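Local coordinates for DegT/DnrJ/EryC1/StrS aminotransferase (PDB 4QGR), which probably transfers amino groups to and from its substrates as a pyridoxal-phosphate-dependent aminotransferase of the DegT/DnrJ/EryC1 family, at residues 53-58 against 209-214; 88-93 against 109-114; 143-148 against 167-172. One frame throughout, in Å; residues are numbered along the deposited sequence.

Each contact involves a strand end of one large mixed sheet or the loop beyond it; in interaction 1 the partner is a helix end. Interaction 1 (53-58 against 209-214) is partly buried, with an apolar interior and a polar, water-bridged outer side. Interactions 2 and 3 are wholly buried, touch each other through Phe90 on Leu146 and Thr91 on Val144, and both reach the pyridoxal phosphate. In interaction 2 (88-93 against 109-114) apolar contacts and one water join two loops. Interaction 3 (143-148 against 167-172), the most central, adds direct backbone bonds and buried carboxylates. Interactions 1 and 2 lie on opposite sides of the chain's centre.

Interaction 1: residues 53-58 against 209-214; sequences EYLGVE and AMFTND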
loop_
_atom_site.group_PDB
_atom_site.type_symbol
_atom_site.label_atom_id
_atom_site.label_comp_id
_atom_site.label_asym_id
_atom_site.label_seq_id
_atom_site.Cartn_x
_atom_site.Cartn_y
_atom_site.Cartn_z
ATOM N N GLU A 53 8.621 -21.029 8.337
ATOM C CA GLU A 53 9.013 -22.446 8.426
ATOM C C GLU A 53 8.821 -23.186 7.146
ATOM O O GLU A 53 9.636 -24.003 6.786
ATOM C CB GLU A 53 8.249 -23.139 9.564
ATOM C CG GLU A 53 8.690 -22.507 10.869
ATOM C CD GLU A 53 8.693 -23.439 12.059
ATOM O OE1 GLU A 53 8.761 -24.687 11.863
ATOM O OE2 GLU A 53 8.644 -22.891 13.172
ATOM N N TYR A 54 7.764 -22.844 6.419
ATOM C CA TYR A 54 7.489 -23.432 5.114
ATOM C C TYR A 54 8.637 -23.133 4.139
ATOM O O TYR A 54 9.086 -24.010 3.379
ATOM C CB TYR A 54 6.152 -22.886 4.539
ATOM C CG TYR A 54 5.805 -23.487 3.208
ATOM C CD1 TYR A 54 5.447 -24.852 3.095
ATOM C CD2 TYR A 54 5.847 -22.738 2.043
ATOM C CE1 TYR A 54 5.151 -25.407 1.853
ATOM C CE2 TYR A 54 5.534 -23.289 0.823
ATOM C CZ TYR A 54 5.215 -24.625 0.733
ATOM O OH TYR A 54 4.919 -25.171 -0.489
ATOM N N LEU A 55 9.102 -21.889 4.160
ATOM C CA LEU A 55 10.115 -21.469 3.210
ATOM C C LEU A 55 11.546 -21.706 3.714
ATOM O O LEU A 55 12.498 -21.496 2.966
ATOM C CB LEU A 55 9.973 -19.974 2.920
ATOM C CG LEU A 55 8.689 -19.504 2.276
ATOM C CD1 LEU A 55 8.666 -17.981 2.126
ATOM C CD2 LEU A 55 8.464 -20.188 0.947
ATOM N N GLY A 56 11.680 -22.062 4.980
ATOM C CA GLY A 56 12.999 -22.147 5.628
ATOM C C GLY A 56 13.760 -20.859 5.755
ATOM O O GLY A 56 14.986 -20.835 5.622
ATOM N N VAL A 57 13.075 -19.761 6.024
ATOM C CA VAL A 57 13.767 -18.481 6.211
ATOM C C VAL A 57 13.461 -18.014 7.621
ATOM O O VAL A 57 12.358 -18.263 8.139
ATOM C CB VAL A 57 13.333 -17.409 5.196
ATOM C CG1 VAL A 57 13.530 -17.897 3.768
ATOM C CG2 VAL A 57 11.901 -17.011 5.415
ATOM N N GLU A 58 14.417 -17.349 8.234
ATOM C CA GLU A 58 14.309 -16.994 9.661
ATOM C C GLU A 58 13.340 -15.857 9.902
ATOM O O GLU A 58 12.712 -15.792 10.969
ATOM C CB GLU A 58 15.663 -16.578 10.210
ATOM C CG GLU A 58 16.697 -17.686 10.178
ATOM C CD GLU A 58 18.029 -17.263 10.788
ATOM O OE1 GLU A 58 18.035 -16.562 11.829
ATOM O OE2 GLU A 58 19.066 -17.635 10.201
ATOM N N ALA A 209 4.834 -9.910 1.105
ATOM C CA ALA A 209 5.773 -10.128 2.197
ATOM C C ALA A 209 7.202 -10.060 1.696
ATOM O O ALA A 209 7.484 -10.207 0.473
ATOM C CB ALA A 209 5.535 -11.482 2.830
ATOM N N MET A 210 8.097 -9.971 2.661
ATOM C CA MET A 210 9.558 -9.987 2.418
ATOM C C MET A 210 10.154 -11.046 3.301
ATOM O O MET A 210 9.616 -11.340 4.367
ATOM C CB MET A 210 10.197 -8.632 2.704
ATOM C CG MET A 210 9.552 -7.513 1.885
ATOM S SD MET A 210 10.028 -5.851 2.376
ATOM C CE MET A 210 9.179 -5.779 3.946
ATOM N N PHE A 211 11.278 -11.591 2.845
ATOM C CA PHE A 211 11.925 -12.739 3.454
ATOM C C PHE A 211 13.426 -12.494 3.590
ATOM O O PHE A 211 14.073 -11.994 2.662
ATOM C CB PHE A 211 11.702 -13.979 2.591
ATOM C CG PHE A 211 10.279 -14.166 2.143
ATOM C CD1 PHE A 211 9.298 -14.510 3.066
ATOM C CD2 PHE A 211 9.917 -14.015 0.827
ATOM C CE1 PHE A 211 7.986 -14.714 2.688
ATOM C CE2 PHE A 211 8.589 -14.173 0.447
ATOM C CZ PHE A 211 7.626 -14.543 1.361
ATOM N N THR A 212 14.011 -12.835 4.741
ATOM C CA THR A 212 15.450 -12.753 4.851
ATOM C C THR A 212 15.929 -13.534 6.068
ATOM O O THR A 212 15.187 -13.739 7.026
ATOM C CB THR A 212 15.949 -11.300 4.945
ATOM O OG1 THR A 212 17.380 -11.275 4.837
ATOM C CG2 THR A 212 15.486 -10.603 6.219
ATOM N N ASN A 213 17.176 -13.997 5.971
ATOM C CA ASN A 213 17.870 -14.542 7.137
ATOM C C ASN A 213 18.693 -13.556 7.934
ATOM O O ASN A 213 19.257 -13.911 8.970
ATOM C CB ASN A 213 18.762 -15.693 6.709
ATOM C CG ASN A 213 17.971 -16.899 6.287
ATOM O OD1 ASN A 213 16.926 -17.187 6.831
ATOM N ND2 ASN A 213 18.490 -17.628 5.304
ATOM N N ASP A 214 18.758 -12.326 7.465
ATOM C CA ASP A 214 19.531 -11.265 8.125
ATOM C C ASP A 214 18.648 -10.521 9.136
ATOM O O ASP A 214 17.752 -9.749 8.757
ATOM C CB ASP A 214 20.066 -10.346 7.046
ATOM C CG ASP A 214 20.847 -9.130 7.583
ATOM O OD1 ASP A 214 20.730 -8.731 8.742
ATOM O OD2 ASP A 214 21.566 -8.541 6.767
HETATM O O HOH W 1 17.162 -19.942 4.089
HETATM O O HOH W 2 18.628 -14.015 12.009
#
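Leu55 and Phe211 both swing CG opposite their own carbonyl carbon (chi1 -63° and -47°), and the extended second torsion of the leucine carries its CD1 over one face of the phenylalanine ring. This CH-pi contact puts Leu55 CD1 3.7 Å from the centroid of the Phe211 ring, displaced toward the rim, where Phe211 CE1 is 3.4 Å from the methyl. The two side chains cross at about a right angle. Val57 adds its CG2, 4.1 Å from Phe211 CB.

Toward the surface the contact turns polar. Asn213 OD1 receives Glu58 N at 2.9 Å, a nearly straight bond (161° at the hydrogen), and the aliphatic Glu58 CG rests 3.4 Å from Asn213 OD1. The other end of this amide is used too: Asn213 ND2 gives to a water that donates to Gly56 O. A second water joins Glu58 OE1 to Asn213 O, so the solvent-facing side is stitched by one direct bond and two bridges.

Gly56, with positive phi, is the C-prime residue of a Schellman motif that ends helix 42-55. On the other segment, Thr212 OG1 accepts from Asp214 N in an ST turn and also bonds to His189 O; the turn leads from strand 208-212 to Asp214, the N-cap of helix 215-224. Leu55 also packs on Met183, Val57 on Ala186 and Phe211 on Ile175, while strand 208-212 runs between strands 59-63 and 190-194.

Interaction 2: residues 88-93 against 109-114; sequences PSFTFA and VDVDPD. With PLP (pyridoxal-5'-phosphate), chain E.
Val111 reaches across to both Pro88 and Phe90 with its two methyls. Its CG1 lies 4.1 Å from Pro88 CB, and its CG2 is 3.9 Å from Phe90 CB, so the valine meets the phenylalanine at its CB. The first torsion of Phe90 (chi1 -158°) sets CG opposite the backbone N and leads the ring off from Val111 to Tyr323, which it meets edge-to-face.

Beside these apolar contacts runs a short parallel bridge, Pro88 with Val109, where strands 83-88 and 105-109 come to an end. Pro88 CA approaches Val109 O at 3.5 Å in a CA-H...O contact. Beyond it the chains part and a buried water takes over: it donates to Val109 O at 2.7 Å and accepts from Phe90 N at 2.9 Å. Phe90 is the centre of an inverse gamma turn, a tight bend in the loop before Thr91 and Phe92 reach the cofactor.

Phe92 lines the pyridoxal phosphate pocket, its CD2 3.4 Å from C4 of the cofactor. The aldehyde carbon C4A lies over one face of the ring, offset toward the rim, and Thr91 OG1 comes within 3.7 Å of the cofactor methyl C2A. His227 of the second subunit meets Phe92 edge-to-face.

A further shell holds the loops in place. Asp110 bonds to Ser346 OG and Val345 N of helix 344-348, which also packs on Val111, and Ser89 OG bonds to His328.

Methyl contacts, the end of a parallel bridge with its CA-H...O contact and a bridging water therefore make this junction: the water satisfies polar backbone atoms where the bridge has opened, and one end of the loop so placed touches the cofactor.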
loop_
_atom_site.group_PDB
_atom_site.type_symbol
_atom_site.label_atom_id
_atom_site.label_comp_id
_atom_site.label_asym_id
_atom_site.label_seq_id
_atom_site.Cartn_x
_atom_site.Cartn_y
_atom_site.Cartn_z
ATOM N N PRO A 88 14.982 -7.704 -15.266
ATOM C CA PRO A 88 14.471 -8.091 -16.577
ATOM C C PRO A 88 13.486 -7.072 -17.128
ATOM O O PRO A 88 12.903 -6.291 -16.387
ATOM C CB PRO A 88 13.743 -9.417 -16.295
ATOM C CG PRO A 88 13.992 -9.744 -14.869
ATOM C CD PRO A 88 14.354 -8.480 -14.182
ATOM N N SER A 89 13.382 -7.034 -18.454
ATOM C CA SER A 89 12.303 -6.320 -19.134
ATOM C C SER A 89 11.067 -7.228 -19.289
ATOM O O SER A 89 9.932 -6.729 -19.327
ATOM C CB SER A 89 12.815 -5.862 -20.502
ATOM O OG SER A 89 11.772 -5.331 -21.292
ATOM N N PHE A 90 11.271 -8.542 -19.420
ATOM C CA PHE A 90 10.163 -9.482 -19.524
ATOM C C PHE A 90 9.674 -9.876 -18.137
ATOM O O PHE A 90 10.078 -10.904 -17.609
ATOM C CB PHE A 90 10.595 -10.714 -20.337
ATOM C CG PHE A 90 9.455 -11.464 -20.937
ATOM C CD1 PHE A 90 8.782 -10.936 -22.011
ATOM C CD2 PHE A 90 9.048 -12.697 -20.402
ATOM C CE1 PHE A 90 7.712 -11.594 -22.573
ATOM C CE2 PHE A 90 7.976 -13.377 -20.951
ATOM C CZ PHE A 90 7.303 -12.823 -22.034
ATOM N N THR A 91 8.873 -8.998 -17.530
ATOM C CA THR A 91 8.341 -9.173 -16.200
ATOM C C THR A 91 7.218 -8.140 -16.001
ATOM O O THR A 91 6.992 -7.259 -16.862
ATOM C CB THR A 91 9.448 -8.993 -15.131
ATOM O OG1 THR A 91 8.927 -9.273 -13.840
ATOM C CG2 THR A 91 10.074 -7.567 -15.176
ATOM N N PHE A 92 6.537 -8.239 -14.862
ATOM C CA PHE A 92 5.543 -7.255 -14.457
ATOM C C PHE A 92 6.184 -5.920 -14.136
ATOM O O PHE A 92 7.317 -5.868 -13.638
ATOM C CB PHE A 92 4.804 -7.774 -13.226
ATOM C CG PHE A 92 3.657 -6.910 -12.793
ATOM C CD1 PHE A 92 2.476 -6.870 -13.536
ATOM C CD2 PHE A 92 3.737 -6.183 -11.637
ATOM C CE1 PHE A 92 1.418 -6.054 -13.136
ATOM C CE2 PHE A 92 2.691 -5.375 -11.222
ATOM C CZ PHE A 92 1.517 -5.334 -11.958
ATOM N N ALA A 93 5.469 -4.820 -14.406
ATOM C CA ALA A 93 6.051 -3.479 -14.289
ATOM C C ALA A 93 6.727 -3.175 -12.942
ATOM O O ALA A 93 7.686 -2.433 -12.887
ATOM C CB ALA A 93 4.967 -2.436 -14.537
ATOM N N VAL A 109 17.867 -6.245 -18.720
ATOM C CA VAL A 109 18.610 -7.401 -19.159
ATOM C C VAL A 109 17.637 -8.349 -19.836
ATOM O O VAL A 109 16.492 -8.467 -19.415
ATOM C CB VAL A 109 19.291 -8.078 -17.952
ATOM C CG1 VAL A 109 20.152 -9.264 -18.438
ATOM C CG2 VAL A 109 20.102 -7.047 -17.209
ATOM N N ASP A 110 18.060 -9.055 -20.866
ATOM C CA ASP A 110 17.169 -9.963 -21.580
ATOM C C ASP A 110 16.953 -11.208 -20.733
ATOM O O ASP A 110 17.625 -11.422 -19.700
ATOM C CB ASP A 110 17.770 -10.395 -22.925
ATOM C CG ASP A 110 16.726 -10.656 -24.001
ATOM O OD1 ASP A 110 15.514 -10.605 -23.730
ATOM O OD2 ASP A 110 17.170 -10.866 -25.159
ATOM N N VAL A 111 16.014 -12.037 -21.193
ATOM C CA VAL A 111 15.764 -13.317 -20.576
ATOM C C VAL A 111 16.172 -14.445 -21.497
ATOM O O VAL A 111 16.273 -14.307 -22.730
ATOM C CB VAL A 111 14.283 -13.488 -20.143
ATOM C CG1 VAL A 111 13.944 -12.456 -19.107
ATOM C CG2 VAL A 111 13.331 -13.282 -21.337
ATOM N N ASP A 112 16.428 -15.575 -20.868
ATOM C CA ASP A 112 16.708 -16.828 -21.542
ATOM C C ASP A 112 15.470 -17.265 -22.335
ATOM O O ASP A 112 14.356 -17.129 -21.837
ATOM C CB ASP A 112 17.023 -17.894 -20.491
ATOM C CG ASP A 112 17.351 -19.225 -21.094
ATOM O OD1 ASP A 112 18.550 -19.378 -21.467
ATOM O OD2 ASP A 112 16.479 -20.130 -21.203
ATOM N N PRO A 113 15.665 -17.799 -23.559
ATOM C CA PRO A 113 14.519 -18.148 -24.422
ATOM C C PRO A 113 13.688 -19.369 -23.992
ATOM O O PRO A 113 12.585 -19.585 -24.548
ATOM C CB PRO A 113 15.156 -18.401 -25.796
ATOM C CG PRO A 113 16.551 -18.822 -25.477
ATOM C CD PRO A 113 16.951 -17.978 -24.268
ATOM N N ASP A 114 14.191 -20.137 -23.028
ATOM C CA ASP A 114 13.493 -21.304 -22.500
ATOM C C ASP A 114 12.942 -21.121 -21.080
ATOM O O ASP A 114 11.775 -21.465 -20.808
ATOM C CB ASP A 114 14.408 -22.528 -22.530
ATOM C CG ASP A 114 14.916 -22.866 -23.942
ATOM O OD1 ASP A 114 14.218 -22.654 -24.945
ATOM O OD2 ASP A 114 16.080 -23.259 -24.036
HETATM N N1 PLP E . 6.610 -8.795 -9.344
HETATM C C2 PLP E . 6.082 -9.683 -10.207
HETATM C C2A PLP E . 6.949 -10.624 -11.007
HETATM C C3 PLP E . 4.599 -9.784 -10.291
HETATM O O3 PLP E . 4.071 -10.694 -11.100
HETATM C C4 PLP E . 3.782 -8.799 -9.532
HETATM C C4A PLP E . 2.308 -8.751 -9.413
HETATM O O4A PLP E . 1.626 -9.753 -9.344
HETATM C C5 PLP E . 4.501 -7.877 -8.643
HETATM C C6 PLP E . 5.896 -7.931 -8.603
HETATM C C5A PLP E . 3.747 -6.861 -7.814
HETATM O O4P PLP E . 2.948 -7.477 -6.794
HETATM P P PLP E . 1.571 -6.797 -6.316
HETATM O O1P PLP E . 1.170 -7.482 -5.012
HETATM O O2P PLP E . 1.794 -5.309 -6.219
HETATM O O3P PLP E . 0.624 -7.192 -7.461
HETATM O O HOH W 3 13.992 -9.233 -20.041
#

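Interaction 3: residues 143-148 against 167-172; sequences PVDLFG and IIEDAA. With PLP (pyridoxal-5'-phosphate), chain E.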
loop_
_atom_site.group_PDB
_atom_site.type_symbol
_atom_site.label_atom_id
_atom_site.label_comp_id
_atom_site.label_asym_id
_atom_site.label_seq_id
_atom_site.Cartn_x
_atom_site.Cartn_y
_atom_site.Cartn_z
ATOM N N PRO A 143 16.498 -10.307 -9.903
ATOM C CA PRO A 143 16.020 -11.400 -10.716
ATOM C C PRO A 143 14.561 -11.707 -10.387
ATOM O O PRO A 143 14.122 -11.513 -9.234
ATOM C CB PRO A 143 16.927 -12.574 -10.321
ATOM C CG PRO A 143 18.010 -11.995 -9.492
ATOM C CD PRO A 143 17.387 -10.776 -8.845
ATOM N N VAL A 144 13.835 -12.211 -11.389
ATOM C CA VAL A 144 12.436 -12.626 -11.209
ATOM C C VAL A 144 12.318 -14.114 -11.407
ATOM O O VAL A 144 12.924 -14.674 -12.324
ATOM C CB VAL A 144 11.515 -11.896 -12.209
ATOM C CG1 VAL A 144 10.085 -12.341 -12.043
ATOM C CG2 VAL A 144 11.648 -10.379 -12.027
ATOM N N ASP A 145 11.544 -14.759 -10.545
ATOM C CA ASP A 145 11.245 -16.148 -10.741
ATOM C C ASP A 145 10.007 -16.219 -11.619
ATOM O O ASP A 145 8.913 -16.367 -11.122
ATOM C CB ASP A 145 10.966 -16.828 -9.419
ATOM C CG ASP A 145 12.113 -16.721 -8.446
ATOM O OD1 ASP A 145 13.294 -16.730 -8.887
ATOM O OD2 ASP A 145 11.837 -16.639 -7.215
ATOM N N LEU A 146 10.153 -16.056 -12.936
ATOM C CA LEU A 146 8.979 -15.792 -13.765
ATOM C C LEU A 146 8.114 -17.030 -13.878
ATOM O O LEU A 146 8.607 -18.102 -14.098
ATOM C CB LEU A 146 9.355 -15.258 -15.160
ATOM C CG LEU A 146 8.236 -14.521 -15.898
ATOM C CD1 LEU A 146 7.827 -13.249 -15.156
ATOM C CD2 LEU A 146 8.608 -14.147 -17.323
ATOM N N PHE A 147 6.814 -16.860 -13.746
ATOM C CA PHE A 147 5.803 -17.949 -13.880
ATOM C C PHE A 147 5.930 -19.036 -12.836
ATOM O O PHE A 147 5.283 -20.077 -12.940
ATOM C CB PHE A 147 5.770 -18.579 -15.303
ATOM C CG PHE A 147 5.586 -17.565 -16.428
ATOM C CD1 PHE A 147 4.759 -16.452 -16.288
ATOM C CD2 PHE A 147 6.263 -17.722 -17.606
ATOM C CE1 PHE A 147 4.592 -15.543 -17.333
ATOM C CE2 PHE A 147 6.082 -16.799 -18.675
ATOM C CZ PHE A 147 5.236 -15.712 -18.534
ATOM N N GLY A 148 6.764 -18.777 -11.837
ATOM C CA GLY A 148 6.972 -19.754 -10.731
ATOM C C GLY A 148 8.255 -20.501 -10.733
ATOM O O GLY A 148 8.545 -21.255 -9.774
ATOM N N ILE A 167 21.087 -8.454 -3.880
ATOM C CA ILE A 167 20.150 -9.225 -4.679
ATOM C C ILE A 167 18.833 -9.329 -3.985
ATOM O O ILE A 167 18.743 -9.823 -2.854
ATOM C CB ILE A 167 20.651 -10.661 -4.978
ATOM C CG1 ILE A 167 21.946 -10.600 -5.789
ATOM C CG2 ILE A 167 19.612 -11.446 -5.724
ATOM C CD1 ILE A 167 22.619 -11.926 -5.901
ATOM N N ILE A 168 17.798 -8.867 -4.693
ATOM C CA ILE A 168 16.420 -8.984 -4.238
ATOM C C ILE A 168 15.742 -10.020 -5.139
ATOM O O ILE A 168 15.630 -9.815 -6.370
ATOM C CB ILE A 168 15.642 -7.672 -4.358
ATOM C CG1 ILE A 168 16.286 -6.559 -3.536
ATOM C CG2 ILE A 168 14.183 -7.927 -3.962
ATOM C CD1 ILE A 168 15.800 -5.161 -3.904
ATOM N N GLU A 169 15.302 -11.115 -4.551
ATOM C CA GLU A 169 14.600 -12.150 -5.344
ATOM C C GLU A 169 13.148 -11.693 -5.501
ATOM O O GLU A 169 12.468 -11.539 -4.505
ATOM C CB GLU A 169 14.617 -13.497 -4.631
ATOM C CG GLU A 169 13.681 -14.530 -5.270
ATOM C CD GLU A 169 13.630 -15.866 -4.581
ATOM O OE1 GLU A 169 14.075 -15.910 -3.422
ATOM O OE2 GLU A 169 13.156 -16.874 -5.215
ATOM N N ASP A 170 12.693 -11.418 -6.723
ATOM C CA ASP A 170 11.273 -11.135 -6.962
ATOM C C ASP A 170 10.542 -12.505 -7.124
ATOM O O ASP A 170 10.465 -13.056 -8.203
ATOM C CB ASP A 170 11.039 -10.198 -8.132
ATOM C CG ASP A 170 9.574 -9.825 -8.315
ATOM O OD1 ASP A 170 8.726 -10.377 -7.543
ATOM O OD2 ASP A 170 9.259 -9.001 -9.220
ATOM N N ALA A 171 10.027 -13.004 -6.010
ATOM C CA ALA A 171 9.320 -14.270 -5.904
ATOM C C ALA A 171 7.789 -14.015 -5.862
ATOM O O ALA A 171 7.018 -14.822 -5.301
ATOM C CB ALA A 171 9.792 -15.004 -4.665
ATOM N N ALA A 172 7.332 -12.939 -6.516
ATOM C CA ALA A 172 5.906 -12.647 -6.624
ATOM C C ALA A 172 5.170 -13.873 -7.106
ATOM O O ALA A 172 4.033 -14.122 -6.676
ATOM C CB ALA A 172 5.654 -11.501 -7.587
HETATM N N1 PLP E . 6.610 -8.795 -9.344
HETATM C C2 PLP E . 6.082 -9.683 -10.207
HETATM C C2A PLP E . 6.949 -10.624 -11.007
HETATM C C3 PLP E . 4.599 -9.784 -10.291
HETATM O O3 PLP E . 4.071 -10.694 -11.100
HETATM C C4 PLP E . 3.782 -8.799 -9.532
HETATM C C4A PLP E . 2.308 -8.751 -9.413
HETATM O O4A PLP E . 1.626 -9.753 -9.344
HETATM C C5 PLP E . 4.501 -7.877 -8.643
HETATM C C6 PLP E . 5.896 -7.931 -8.603
HETATM C C5A PLP E . 3.747 -6.861 -7.814
HETATM O O4P PLP E . 2.948 -7.477 -6.794
HETATM P P PLP E . 1.571 -6.797 -6.316
HETATM O O1P PLP E . 1.170 -7.482 -5.012
HETATM O O2P PLP E . 1.794 -5.309 -6.219
HETATM O O3P PLP E . 0.624 -7.192 -7.461
HETATM O O HOH W 4 8.150 -14.227 -9.421
#
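Val144 and Asp170 are joined by a single backbone bridge, in which Asp170 N gives to Pro143 O at 2.9 Å and Asp145 N gives to Asp170 O at 3.1 Å.

The side chains of Val144 and Asp170 lie alongside each other, pointing the same way, and both touch the cofactor, Val144 through CG1 against the methyl C2A. Asp170 brings OD2 to 2.7 Å from N1 of the pyridoxal phosphate, a reach set by a first torsion (chi1 -176°) that turns its carboxylate opposite the backbone N; Thr95 OG1 bonds to the same oxygen. Its other oxygen closes an Asx turn: Asp170 OD1 takes Ala172 N at 3.1 Å, on the anti side and 27° out of the carboxylate plane, which helps fix the rotation of the group. Ala172 CB sits against the pyridine ring, 3.2 Å from C2 of the cofactor.

An aspartate facing the pyridine nitrogen from the end of a central strand is a hallmark of fold type I aminotransferases, and the bridge continues the parallel pairing of strands 137-141 and 166-170. Where the chains diverge, a buried water donates to both Asp170 O and Asp145 O, the latter at 2.8 Å.

On the side facing helix 153-163, two buried acids cross at about a right angle, their carboxylate planes turned by 78°. Asp145 OD2 and Glu169 OE2 are 2.4 Å apart, and a separation this short suggests that one acid holds a proton. Asp145 OD1 bonds to Tyr153 OH and Ala151 N, its OD2 to Ser174 OG; Glu169 OE2 bonds to Gly185 N and OE1 to Phe187 N. Nearer the start of the segments, Pro143 CD packs 3.9 Å from Ile167 CG2, the proline ring set across the isoleucine.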